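Local atomic coordinates of muramoyltetrapeptide carboxypeptidase (Oxalobacter formigenes OXCC13, PDB entry 6UUK), a protein that probably acts as a serine-type LD-carboxypeptidase of the S66 family, cleaving muramoyl tetrapeptides of the bacterial cell wall. Residues V84-V88 with E110-D116; D101-S105 with R131-L136; D213-T217 with I238-I242; Q271-G277 with I306-L312. One frame throughout, in Å; residues are numbered along the deposited sequence.

The four contacts fall into two pairs, one in each half of the chain. Contacts 1 and 2 lie in the N-terminal LD-carboxypeptidase region and share helix 101-111; their centres are about 17 Å apart and they do not touch. Contacts 3 and 4 belong to the C-terminal region and reach the same mixed sheet, with centres about 11 Å apart. There Lys-272 of contact 4 meets the backbone of Glu-215 and Gly-241 of contact 3. Contacts 1 and 4 stand about 36 Å apart between centres, on opposite sides of the chain's centre. Contact 4 comes nearest the predicted catalytic residues: Gly-277 is about 4 Å from the side chain of Glu-246.

Contact 1: residues V84-V88 with E110-D116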
loop_
_atom_site.group_PDB
_atom_site.type_symbol
_atom_site.label_atom_id
_atom_site.label_comp_id
_atom_site.label_asym_id
_atom_site.label_seq_id
_atom_site.Cartn_x
_atom_site.Cartn_y
_atom_site.Cartn_z
ATOM N N VAL B 84 29.120 11.957 18.189
ATOM C CA VAL B 84 28.218 10.839 17.937
ATOM C C VAL B 84 27.780 10.225 19.259
ATOM O O VAL B 84 28.597 10.017 20.166
ATOM C CB VAL B 84 28.890 9.783 17.037
ATOM C CG1 VAL B 84 27.896 8.695 16.656
ATOM C CG2 VAL B 84 29.479 10.440 15.798
ATOM N N PHE B 85 26.485 9.933 19.367
ATOM C CA PHE B 85 25.906 9.234 20.515
ATOM C C PHE B 85 25.167 8.012 19.978
ATOM O O PHE B 85 24.046 8.129 19.472
ATOM C CB PHE B 85 24.972 10.147 21.305
ATOM C CG PHE B 85 25.668 11.292 21.980
ATOM C CD1 PHE B 85 26.139 11.165 23.275
ATOM C CD2 PHE B 85 25.850 12.497 21.320
ATOM C CE1 PHE B 85 26.779 12.217 23.902
ATOM C CE2 PHE B 85 26.489 13.551 21.941
ATOM C CZ PHE B 85 26.954 13.411 23.233
ATOM N N ASN B 86 25.790 6.842 20.089
ATOM C CA ASN B 86 25.239 5.612 19.529
ATOM C C ASN B 86 24.350 4.940 20.569
ATOM O O ASN B 86 24.843 4.408 21.569
ATOM C CB ASN B 86 26.359 4.678 19.077
ATOM C CG ASN B 86 25.838 3.453 18.349
ATOM O OD1 ASN B 86 24.766 3.487 17.745
ATOM N ND2 ASN B 86 26.595 2.365 18.405
ATOM N N TYR B 87 23.039 4.962 20.331
ATOM C CA TYR B 87 22.083 4.259 21.176
ATOM C C TYR B 87 21.767 2.857 20.674
ATOM O O TYR B 87 21.053 2.116 21.360
ATOM C CB TYR B 87 20.782 5.060 21.287
ATOM C CG TYR B 87 20.865 6.256 22.208
ATOM C CD1 TYR B 87 20.379 6.189 23.508
ATOM C CD2 TYR B 87 21.429 7.451 21.780
ATOM C CE1 TYR B 87 20.451 7.279 24.354
ATOM C CE2 TYR B 87 21.505 8.546 22.620
ATOM C CZ TYR B 87 21.015 8.454 23.906
ATOM O OH TYR B 87 21.088 9.541 24.747
ATOM N N VAL B 88 22.278 2.476 19.503
ATOM C CA VAL B 88 22.000 1.156 18.951
ATOM C C VAL B 88 22.773 0.105 19.735
ATOM O O VAL B 88 23.966 0.273 20.024
ATOM C CB VAL B 88 22.353 1.112 17.458
ATOM C CG1 VAL B 88 21.905 -0.204 16.842
ATOM C CG2 VAL B 88 21.726 2.292 16.731
ATOM N N GLU B 110 14.833 7.982 24.870
ATOM C CA GLU B 110 16.040 8.277 25.634
ATOM C C GLU B 110 16.947 9.254 24.895
ATOM O O GLU B 110 17.513 10.165 25.510
ATOM C CB GLU B 110 16.791 6.982 25.948
ATOM C CG GLU B 110 17.729 7.084 27.139
ATOM C CD GLU B 110 18.447 5.780 27.430
ATOM O OE1 GLU B 110 19.388 5.437 26.686
ATOM O OE2 GLU B 110 18.062 5.093 28.399
ATOM N N ALA B 111 17.097 9.082 23.579
ATOM C CA ALA B 111 17.942 9.990 22.810
ATOM C C ALA B 111 17.326 11.379 22.707
ATOM O O ALA B 111 18.057 12.373 22.621
ATOM C CB ALA B 111 18.197 9.417 21.416
ATOM N N ALA B 112 15.995 11.470 22.713
ATOM C CA ALA B 112 15.327 12.764 22.653
ATOM C C ALA B 112 15.414 13.535 23.963
ATOM O O ALA B 112 14.974 14.688 24.011
ATOM C CB ALA B 112 13.862 12.581 22.256
ATOM N N THR B 113 15.962 12.933 25.017
ATOM C CA THR B 113 16.099 13.587 26.310
ATOM C C THR B 113 17.541 13.928 26.655
ATOM O O THR B 113 17.793 14.475 27.733
ATOM C CB THR B 113 15.504 12.708 27.416
ATOM O OG1 THR B 113 16.078 11.395 27.347
ATOM C CG2 THR B 113 13.995 12.607 27.264
ATOM N N ASN B 114 18.489 13.626 25.777
ATOM C CA ASN B 114 19.890 13.920 26.051
ATOM C C ASN B 114 20.198 15.363 25.662
ATOM O O ASN B 114 20.001 15.731 24.499
ATOM C CB ASN B 114 20.797 12.961 25.292
ATOM C CG ASN B 114 22.238 13.029 25.756
ATOM O OD1 ASN B 114 23.021 13.844 25.271
ATOM N ND2 ASN B 114 22.594 12.170 26.704
ATOM N N PRO B 115 20.665 16.201 26.589
ATOM C CA PRO B 115 20.918 17.610 26.244
ATOM C C PRO B 115 22.050 17.805 25.249
ATOM O O PRO B 115 22.094 18.850 24.589
ATOM C CB PRO B 115 21.259 18.252 27.597
ATOM C CG PRO B 115 20.724 17.301 28.626
ATOM C CD PRO B 115 20.863 15.940 28.024
ATOM N N ASP B 116 22.961 16.845 25.121
ATOM C CA ASP B 116 24.083 16.957 24.199
ATOM C C ASP B 116 23.739 16.501 22.787
ATOM O O ASP B 116 24.612 16.534 21.912
ATOM C CB ASP B 116 25.275 16.150 24.724
ATOM C CG ASP B 116 25.684 16.557 26.125
ATOM O OD1 ASP B 116 25.605 17.762 26.443
ATOM O OD2 ASP B 116 26.081 15.671 26.911
#
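The Tyr-87 ring carries Ala-111 on one face and the carboxylate of Glu-110 at its edge. Ala-111 CB stands 3.8 Å from the ring centroid, 18° off the normal, a CH-pi contact displaced toward the rim. At the edge, Glu-110 OE1 comes to 3.2 Å from Tyr-87 CE1. Glu-110 reaches it with CG anti to the backbone N (chi1 -158°) and an extended chain. Its other oxygen, OE2, makes a salt bridge to Arg-106. Tyr-87 OH ends beside Asn-114, 3.5 Å from its CB. The Phe-85 ring has Asn-114 OD1 over one face, and its CZ lies 3.5 Å from Asp-116 CB. Asn-114 OD1 also accepts a weak bond from Asp-116 N. No hydrogen bond crosses between the segments. An alanine at Tyr-87 takes the ring off one side of the Ala-111 methyl and would probably open a gap between Glu-110 and Asn-114. The rings project from the end of strand 83-86, an outermost strand within the chain, and the loop after it. Tyr-87 packs on helix 101-111 and Asn-114, Phe-85 on Asn-114 and Asp-116; a type I turn runs from Ala-111 to Asn-114. This is a strand-to-helix contact of an alpha/beta fold.

Contact 2: residues D101-S105 with R131-L136; sequences DEERS and RLLHDL
A salt-bridge network of Asp-101, Arg-104 and Arg-131 lies where the start of helix 101-111 meets the loop 131-136. Arg-104 NH2 bonds Asp-101 OD1 at 2.7 Å, on the anti side of the carboxylate and tilted from the guanidinium plane. Arg-131 NH2 is a long 4.0 Å from the same Asp-101 OD1, which lies at the edge of its guanidinium; the two planes are 89° apart. Closer is the aliphatic part, with Arg-131 CD 3.5 Å from Asp-101 OD1. The stronger partner of Arg-131 is Glu-256 of the second subunit, and Asp-101 OD2 bonds Trp-299 of that subunit, so the network reaches into the dimer interface. Leu-132 CG sits between the backbone N and the carbonyl carbon (chi1 38°). This brings CD2 against the Arg-104 side chain, which it crosses at about a right angle, 3.6 Å from Arg-104 NH2. Ser-105 CB touches Asp-135 CB at 3.6 Å and Leu-136 CD2 at 3.7 Å. Arg-104 also bonds Ala-99 O and makes a cation-pi contact with Phe-97. Farther along helix 101-111, Leu-136 packs on Ile-108 and Met-109, and it also meets Phe-157 of helix 155-163. Leu-136 thus touches both helices, and the loop leads on to helix 138-142.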
loop_
_atom_site.group_PDB
_atom_site.type_symbol
_atom_site.label_atom_id
_atom_site.label_comp_id
_atom_site.label_asym_id
_atom_site.label_seq_id
_atom_site.Cartn_x
_atom_site.Cartn_y
_atom_site.Cartn_z
ATOM N N ASP B 101 9.973 -4.170 20.009
ATOM C CA ASP B 101 9.214 -2.934 19.842
ATOM C C ASP B 101 9.354 -2.026 21.059
ATOM O O ASP B 101 9.480 -0.804 20.919
ATOM C CB ASP B 101 7.742 -3.253 19.582
ATOM C CG ASP B 101 7.551 -4.214 18.426
ATOM O OD1 ASP B 101 8.399 -4.222 17.510
ATOM O OD2 ASP B 101 6.549 -4.960 18.433
ATOM N N GLU B 102 9.339 -2.607 22.259
ATOM C CA GLU B 102 9.466 -1.804 23.469
ATOM C C GLU B 102 10.882 -1.271 23.642
ATOM O O GLU B 102 11.065 -0.159 24.150
ATOM C CB GLU B 102 9.053 -2.622 24.694
ATOM C CG GLU B 102 7.622 -3.148 24.654
ATOM C CD GLU B 102 7.472 -4.387 23.788
ATOM O OE1 GLU B 102 8.506 -4.991 23.430
ATOM O OE2 GLU B 102 6.323 -4.754 23.463
ATOM N N GLU B 103 11.890 -2.040 23.228
ATOM C CA GLU B 103 13.265 -1.568 23.345
ATOM C C GLU B 103 13.578 -0.512 22.294
ATOM O O GLU B 103 14.230 0.494 22.597
ATOM C CB GLU B 103 14.239 -2.742 23.239
ATOM C CG GLU B 103 15.705 -2.345 23.352
ATOM C CD GLU B 103 16.047 -1.726 24.698
ATOM O OE1 GLU B 103 15.385 -2.068 25.701
ATOM O OE2 GLU B 103 16.979 -0.895 24.750
ATOM N N ARG B 104 13.124 -0.721 21.055
ATOM C CA ARG B 104 13.306 0.300 20.028
ATOM C C ARG B 104 12.574 1.583 20.394
ATOM O O ARG B 104 13.047 2.680 20.079
ATOM C CB ARG B 104 12.825 -0.213 18.669
ATOM C CG ARG B 104 13.570 -1.428 18.151
ATOM C CD ARG B 104 13.331 -1.636 16.661
ATOM N NE ARG B 104 11.917 -1.560 16.306
ATOM C CZ ARG B 104 11.069 -2.582 16.375
ATOM N NH1 ARG B 104 11.490 -3.767 16.795
ATOM N NH2 ARG B 104 9.800 -2.419 16.027
ATOM N N SER B 105 11.423 1.469 21.061
ATOM C CA SER B 105 10.689 2.660 21.473
ATOM C C SER B 105 11.421 3.401 22.583
ATOM O O SER B 105 11.487 4.636 22.576
ATOM C CB SER B 105 9.281 2.275 21.924
ATOM O OG SER B 105 8.643 1.458 20.962
ATOM N N ARG B 131 5.290 -0.463 13.971
ATOM C CA ARG B 131 5.026 -1.372 15.082
ATOM C C ARG B 131 5.027 -0.683 16.441
ATOM O O ARG B 131 4.663 -1.322 17.434
ATOM C CB ARG B 131 6.061 -2.497 15.103
ATOM C CG ARG B 131 5.713 -3.703 14.252
ATOM C CD ARG B 131 6.594 -4.883 14.632
ATOM N NE ARG B 131 6.129 -6.138 14.049
ATOM C CZ ARG B 131 6.557 -7.337 14.428
ATOM N NH1 ARG B 131 6.081 -8.430 13.846
ATOM N NH2 ARG B 131 7.456 -7.446 15.396
ATOM N N LEU B 132 5.425 0.588 16.520
ATOM C CA LEU B 132 5.575 1.235 17.816
ATOM C C LEU B 132 5.074 2.674 17.804
ATOM O O LEU B 132 5.548 3.503 18.588
ATOM C CB LEU B 132 7.035 1.187 18.276
ATOM C CG LEU B 132 8.124 1.374 17.216
ATOM C CD1 LEU B 132 8.324 2.840 16.857
ATOM C CD2 LEU B 132 9.431 0.753 17.680
ATOM N N LEU B 133 4.110 2.992 16.935
ATOM C CA LEU B 133 3.556 4.342 16.919
ATOM C C LEU B 133 2.839 4.670 18.223
ATOM O O LEU B 133 2.846 5.826 18.660
ATOM C CB LEU B 133 2.604 4.508 15.735
ATOM C CG LEU B 133 3.245 4.613 14.350
ATOM C CD1 LEU B 133 2.177 4.682 13.273
ATOM C CD2 LEU B 133 4.160 5.827 14.278
ATOM N N HIS B 134 2.222 3.672 18.858
ATOM C CA HIS B 134 1.538 3.895 20.125
ATOM C C HIS B 134 2.482 3.844 21.319
ATOM O O HIS B 134 2.144 4.378 22.380
ATOM C CB HIS B 134 0.420 2.866 20.305
ATOM C CG HIS B 134 -0.625 2.919 19.236
ATOM N ND1 HIS B 134 -1.630 3.862 19.224
ATOM C CD2 HIS B 134 -0.823 2.145 18.142
ATOM C CE1 HIS B 134 -2.401 3.667 18.169
ATOM N NE2 HIS B 134 -1.934 2.630 17.496
ATOM N N ASP B 135 3.650 3.214 21.173
ATOM C CA ASP B 135 4.610 3.178 22.272
ATOM C C ASP B 135 5.308 4.520 22.449
ATOM O O ASP B 135 5.756 4.843 23.555
ATOM C CB ASP B 135 5.642 2.075 22.036
ATOM C CG ASP B 135 5.016 0.698 21.954
ATOM O OD1 ASP B 135 3.969 0.480 22.599
ATOM O OD2 ASP B 135 5.573 -0.169 21.248
ATOM N N LEU B 136 5.409 5.306 21.384
ATOM C CA LEU B 136 6.079 6.596 21.431
ATOM C C LEU B 136 5.116 7.685 21.894
ATOM O O LEU B 136 3.894 7.524 21.870
ATOM C CB LEU B 136 6.649 6.957 20.058
ATOM C CG LEU B 136 7.434 5.865 19.330
ATOM C CD1 LEU B 136 7.867 6.341 17.955
ATOM C CD2 LEU B 136 8.631 5.409 20.145
#

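Contact 3: residues D213-T217 with I238-I242; sequences DVEGT and ISGGI
Thr-217 and Ile-242 join strand 213-222 to the start of strand 242-248, its parallel neighbour in the mixed sheet of the C-terminal region. Ile-242 N donates to Thr-217 O at 2.8 Å. The side chain of Ile-242 reaches across to the first strand. Its CG1 is anti to the carbonyl carbon (chi1 -54°) and the chain beyond is extended (chi2 -179°), which carries CD1 to 3.8 Å from Gly-216 N. CD1 also meets Val-214 CG2 at 4.0 Å, the two side chains lying aslant. Both residues pack further on Leu-331 of strand 328-333. Thr-217 CB lies 4.0 Å from Ile-238 CG2. Gly-216 and Gly-241 lie close across the contact. A CB on Gly-216 would clash with Gly-240 O, and one on Gly-241 with Thr-217 O. Gly-240 has positive phi (74°), a further reason for a glycine. Gln-271 NE2 bonds Ile-238 O. One water joins the two segments: it accepts from Thr-217 N at 3.1 Å and donates to Ser-239 O at 3.1 Å.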
loop_
_atom_site.group_PDB
_atom_site.type_symbol
_atom_site.label_atom_id
_atom_site.label_comp_id
_atom_site.label_asym_id
_atom_site.label_seq_id
_atom_site.Cartn_x
_atom_site.Cartn_y
_atom_site.Cartn_z
ATOM N N ASP B 213 4.051 28.402 -9.669
ATOM C CA ASP B 213 4.644 29.381 -8.766
ATOM C C ASP B 213 3.880 29.388 -7.450
ATOM O O ASP B 213 3.276 30.399 -7.076
ATOM C CB ASP B 213 4.645 30.774 -9.403
ATOM C CG ASP B 213 5.507 31.762 -8.640
ATOM O OD1 ASP B 213 6.748 31.658 -8.723
ATOM O OD2 ASP B 213 4.943 32.644 -7.959
ATOM N N VAL B 214 3.899 28.263 -6.745
ATOM C CA VAL B 214 3.122 28.096 -5.533
ATOM C C VAL B 214 4.037 28.208 -4.322
ATOM O O VAL B 214 5.262 28.231 -4.435
ATOM C CB VAL B 214 2.351 26.753 -5.530
ATOM C CG1 VAL B 214 1.319 26.732 -6.644
ATOM C CG2 VAL B 214 3.318 25.589 -5.672
ATOM N N GLU B 215 3.434 28.276 -3.137
ATOM C CA GLU B 215 4.179 28.379 -1.887
ATOM C C GLU B 215 3.321 27.807 -0.770
ATOM O O GLU B 215 2.218 28.301 -0.522
ATOM C CB GLU B 215 4.558 29.832 -1.590
ATOM C CG GLU B 215 5.223 30.040 -0.239
ATOM C CD GLU B 215 5.669 31.473 -0.024
ATOM O OE1 GLU B 215 5.810 32.210 -1.023
ATOM O OE2 GLU B 215 5.878 31.864 1.143
ATOM N N GLY B 216 3.822 26.773 -0.107
ATOM C CA GLY B 216 3.078 26.139 0.956
ATOM C C GLY B 216 3.975 25.295 1.834
ATOM O O GLY B 216 5.202 25.344 1.733
ATOM N N THR B 217 3.337 24.513 2.702
ATOM C CA THR B 217 4.056 23.659 3.639
ATOM C C THR B 217 4.568 22.420 2.915
ATOM O O THR B 217 3.783 21.668 2.326
ATOM C CB THR B 217 3.153 23.265 4.805
ATOM O OG1 THR B 217 2.670 24.445 5.460
ATOM C CG2 THR B 217 3.919 22.416 5.809
ATOM N N ILE B 238 -2.421 18.587 6.203
ATOM C CA ILE B 238 -1.819 19.741 5.546
ATOM C C ILE B 238 -2.782 20.248 4.481
ATOM O O ILE B 238 -3.178 19.502 3.578
ATOM C CB ILE B 238 -0.458 19.371 4.937
ATOM C CG1 ILE B 238 0.448 18.758 6.004
ATOM C CG2 ILE B 238 0.222 20.587 4.318
ATOM C CD1 ILE B 238 0.720 19.684 7.164
ATOM N N SER B 239 -3.161 21.517 4.584
ATOM C CA SER B 239 -4.080 22.151 3.651
ATOM C C SER B 239 -3.294 23.155 2.825
ATOM O O SER B 239 -2.721 24.100 3.376
ATOM C CB SER B 239 -5.229 22.835 4.393
ATOM O OG SER B 239 -6.053 23.561 3.498
ATOM N N GLY B 240 -3.248 22.936 1.515
ATOM C CA GLY B 240 -2.553 23.853 0.630
ATOM C C GLY B 240 -1.042 23.776 0.705
ATOM O O GLY B 240 -0.368 24.811 0.628
ATOM N N GLY B 241 -0.491 22.571 0.854
ATOM C CA GLY B 241 0.939 22.381 0.922
ATOM C C GLY B 241 1.516 21.838 -0.378
ATOM O O GLY B 241 0.822 21.613 -1.366
ATOM N N ILE B 242 2.829 21.631 -0.355
ATOM C CA ILE B 242 3.568 21.082 -1.485
ATOM C C ILE B 242 4.010 19.678 -1.097
ATOM O O ILE B 242 4.878 19.506 -0.231
ATOM C CB ILE B 242 4.764 21.963 -1.868
ATOM C CG1 ILE B 242 4.305 23.403 -2.110
ATOM C CG2 ILE B 242 5.457 21.414 -3.105
ATOM C CD1 ILE B 242 5.420 24.342 -2.514
HETATM O O HOH W 1 0.348 24.732 3.568
#

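Contact 4: residues Q271-G277 with I306-L312; sequences QKALVLG and IPVVTGL
Leu-274 and Leu-276 exchange backbone bonds with 306-312 in parallel register. Leu-274 N donates to Pro-307 O at 2.9 Å, nearly straight (175°). Leu-274 O accepts from Val-309 N at 2.7 Å, and Val-309 O accepts from Leu-276 N at 2.7 Å. Leu-276 O accepts from Leu-312 N at 3.2 Å, more bent (140°). The backbone of Val-275 bonds Leu-243 and Val-245, so strand 273-280 is paired along both edges. Polar side chains find partners elsewhere: Gln-271 OE1 takes Trp-219 NE1, Lys-272 NZ bonds Glu-215 O, and Thr-310 OG1 bonds Ser-206 and Asn-209.

Leu-274, Leu-276 and Val-308 share one face of the sheet. Val-308 CG1 is anti to the backbone N (chi1 180°) and meets Leu-276 CD1 at 3.7 Å; CG2 lies alongside Leu-274 CD2. An alanine in place of Val-308 removes both methyls and would probably leave a gap beside Leu-274 and Leu-276. The Val-275 side chain, on the other face, and that of Leu-312 cross at about a right angle, with Val-275 CG1 3.6 Å from Leu-312 CB. Helix 293-303 covers the leucine face, with Phe-293 and Leu-297 against Leu-276. Strand 273-280, this helix and strand 308-310 form a beta-alpha-beta crossover, whose first strand carries Gly-277 close to Glu-246, the predicted charge-relay residue.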
loop_
_atom_site.group_PDB
_atom_site.type_symbol
_atom_site.label_atom_id
_atom_site.label_comp_id
_atom_site.label_asym_id
_atom_site.label_seq_id
_atom_site.Cartn_x
_atom_site.Cartn_y
_atom_site.Cartn_z
ATOM N N GLN B 271 -3.752 19.970 -1.737
ATOM C CA GLN B 271 -2.406 20.497 -1.889
ATOM C C GLN B 271 -2.340 21.476 -3.061
ATOM O O GLN B 271 -3.240 21.549 -3.903
ATOM C CB GLN B 271 -1.407 19.358 -2.086
ATOM C CG GLN B 271 -1.569 18.217 -1.092
ATOM C CD GLN B 271 -1.463 18.676 0.348
ATOM O OE1 GLN B 271 -0.612 19.497 0.691
ATOM N NE2 GLN B 271 -2.335 18.152 1.202
ATOM N N LYS B 272 -1.249 22.240 -3.106
ATOM C CA LYS B 272 -1.049 23.212 -4.174
ATOM C C LYS B 272 -0.296 22.635 -5.364
ATOM O O LYS B 272 -0.513 23.081 -6.497
ATOM C CB LYS B 272 -0.301 24.438 -3.640
ATOM C CG LYS B 272 -1.101 25.269 -2.650
ATOM C CD LYS B 272 -0.328 26.500 -2.204
ATOM C CE LYS B 272 -1.154 27.358 -1.257
ATOM N NZ LYS B 272 -0.397 28.545 -0.773
ATOM N N ALA B 273 0.578 21.658 -5.137
ATOM C CA ALA B 273 1.333 21.043 -6.219
ATOM C C ALA B 273 1.880 19.706 -5.744
ATOM O O ALA B 273 2.140 19.515 -4.552
ATOM C CB ALA B 273 2.477 21.946 -6.697
ATOM N N LEU B 274 2.047 18.786 -6.690
ATOM C CA LEU B 274 2.611 17.467 -6.428
ATOM C C LEU B 274 3.993 17.396 -7.060
ATOM O O LEU B 274 4.143 17.644 -8.261
ATOM C CB LEU B 274 1.707 16.364 -6.979
ATOM C CG LEU B 274 2.240 14.934 -6.863
ATOM C CD1 LEU B 274 2.403 14.534 -5.403
ATOM C CD2 LEU B 274 1.333 13.956 -7.594
ATOM N N VAL B 275 4.997 17.061 -6.253
ATOM C CA VAL B 275 6.380 16.967 -6.704
ATOM C C VAL B 275 6.787 15.501 -6.697
ATOM O O VAL B 275 6.599 14.801 -5.695
ATOM C CB VAL B 275 7.319 17.809 -5.825
ATOM C CG1 VAL B 275 8.729 17.791 -6.390
ATOM C CG2 VAL B 275 6.805 19.234 -5.721
ATOM N N LEU B 276 7.343 15.037 -7.813
ATOM C CA LEU B 276 7.751 13.647 -7.967
ATOM C C LEU B 276 9.263 13.543 -7.815
ATOM O O LEU B 276 10.013 14.171 -8.569
ATOM C CB LEU B 276 7.310 13.096 -9.323
ATOM C CG LEU B 276 6.002 12.301 -9.357
ATOM C CD1 LEU B 276 4.857 13.102 -8.761
ATOM C CD2 LEU B 276 5.674 11.874 -10.779
ATOM N N GLY B 277 9.704 12.752 -6.839
ATOM C CA GLY B 277 11.115 12.496 -6.630
ATOM C C GLY B 277 11.627 11.386 -7.521
ATOM O O GLY B 277 11.116 11.153 -8.624
ATOM N N ILE B 306 -4.317 19.334 -9.481
ATOM C CA ILE B 306 -3.172 20.137 -9.063
ATOM C C ILE B 306 -2.029 19.899 -10.041
ATOM O O ILE B 306 -1.973 18.838 -10.680
ATOM C CB ILE B 306 -2.754 19.805 -7.622
ATOM C CG1 ILE B 306 -2.217 18.376 -7.534
ATOM C CG2 ILE B 306 -3.928 19.993 -6.674
ATOM C CD1 ILE B 306 -1.646 18.020 -6.178
ATOM N N PRO B 307 -1.107 20.848 -10.205
ATOM C CA PRO B 307 0.024 20.617 -11.111
ATOM C C PRO B 307 1.000 19.603 -10.535
ATOM O O PRO B 307 1.262 19.577 -9.330
ATOM C CB PRO B 307 0.664 22.003 -11.237
ATOM C CG PRO B 307 0.286 22.703 -9.974
ATOM C CD PRO B 307 -1.092 22.207 -9.637
ATOM N N VAL B 308 1.538 18.764 -11.414
ATOM C CA VAL B 308 2.496 17.727 -11.043
ATOM C C VAL B 308 3.851 18.109 -11.625
ATOM O O VAL B 308 3.995 18.244 -12.846
ATOM C CB VAL B 308 2.052 16.342 -11.535
ATOM C CG1 VAL B 308 3.072 15.288 -11.134
ATOM C CG2 VAL B 308 0.677 16.000 -10.982
ATOM N N VAL B 309 4.841 18.278 -10.752
ATOM C CA VAL B 309 6.189 18.675 -11.138
ATOM C C VAL B 309 7.128 17.507 -10.875
ATOM O O VAL B 309 7.098 16.911 -9.791
ATOM C CB VAL B 309 6.643 19.933 -10.377
ATOM C CG1 VAL B 309 8.080 20.282 -10.728
ATOM C CG2 VAL B 309 5.715 21.099 -10.682
ATOM N N THR B 310 7.955 17.179 -11.861
ATOM C CA THR B 310 8.889 16.067 -11.769
ATOM C C THR B 310 10.324 16.580 -11.745
ATOM O O THR B 310 10.596 17.761 -11.979
ATOM C CB THR B 310 8.698 15.093 -12.939
ATOM O OG1 THR B 310 9.138 15.713 -14.155
ATOM C CG2 THR B 310 7.234 14.709 -13.074
ATOM N N GLY B 311 11.248 15.667 -11.452
ATOM C CA GLY B 311 12.663 15.969 -11.461
ATOM C C GLY B 311 13.291 16.200 -10.104
ATOM O O GLY B 311 14.495 16.480 -10.043
ATOM N N LEU B 312 12.527 16.095 -9.023
ATOM C CA LEU B 312 13.062 16.303 -7.685
ATOM C C LEU B 312 14.182 15.306 -7.406
ATOM O O LEU B 312 13.944 14.089 -7.460
ATOM C CB LEU B 312 11.957 16.157 -6.641
ATOM C CG LEU B 312 12.358 16.325 -5.173
ATOM C CD1 LEU B 312 12.790 17.755 -4.884
ATOM C CD2 LEU B 312 11.219 15.912 -4.255
#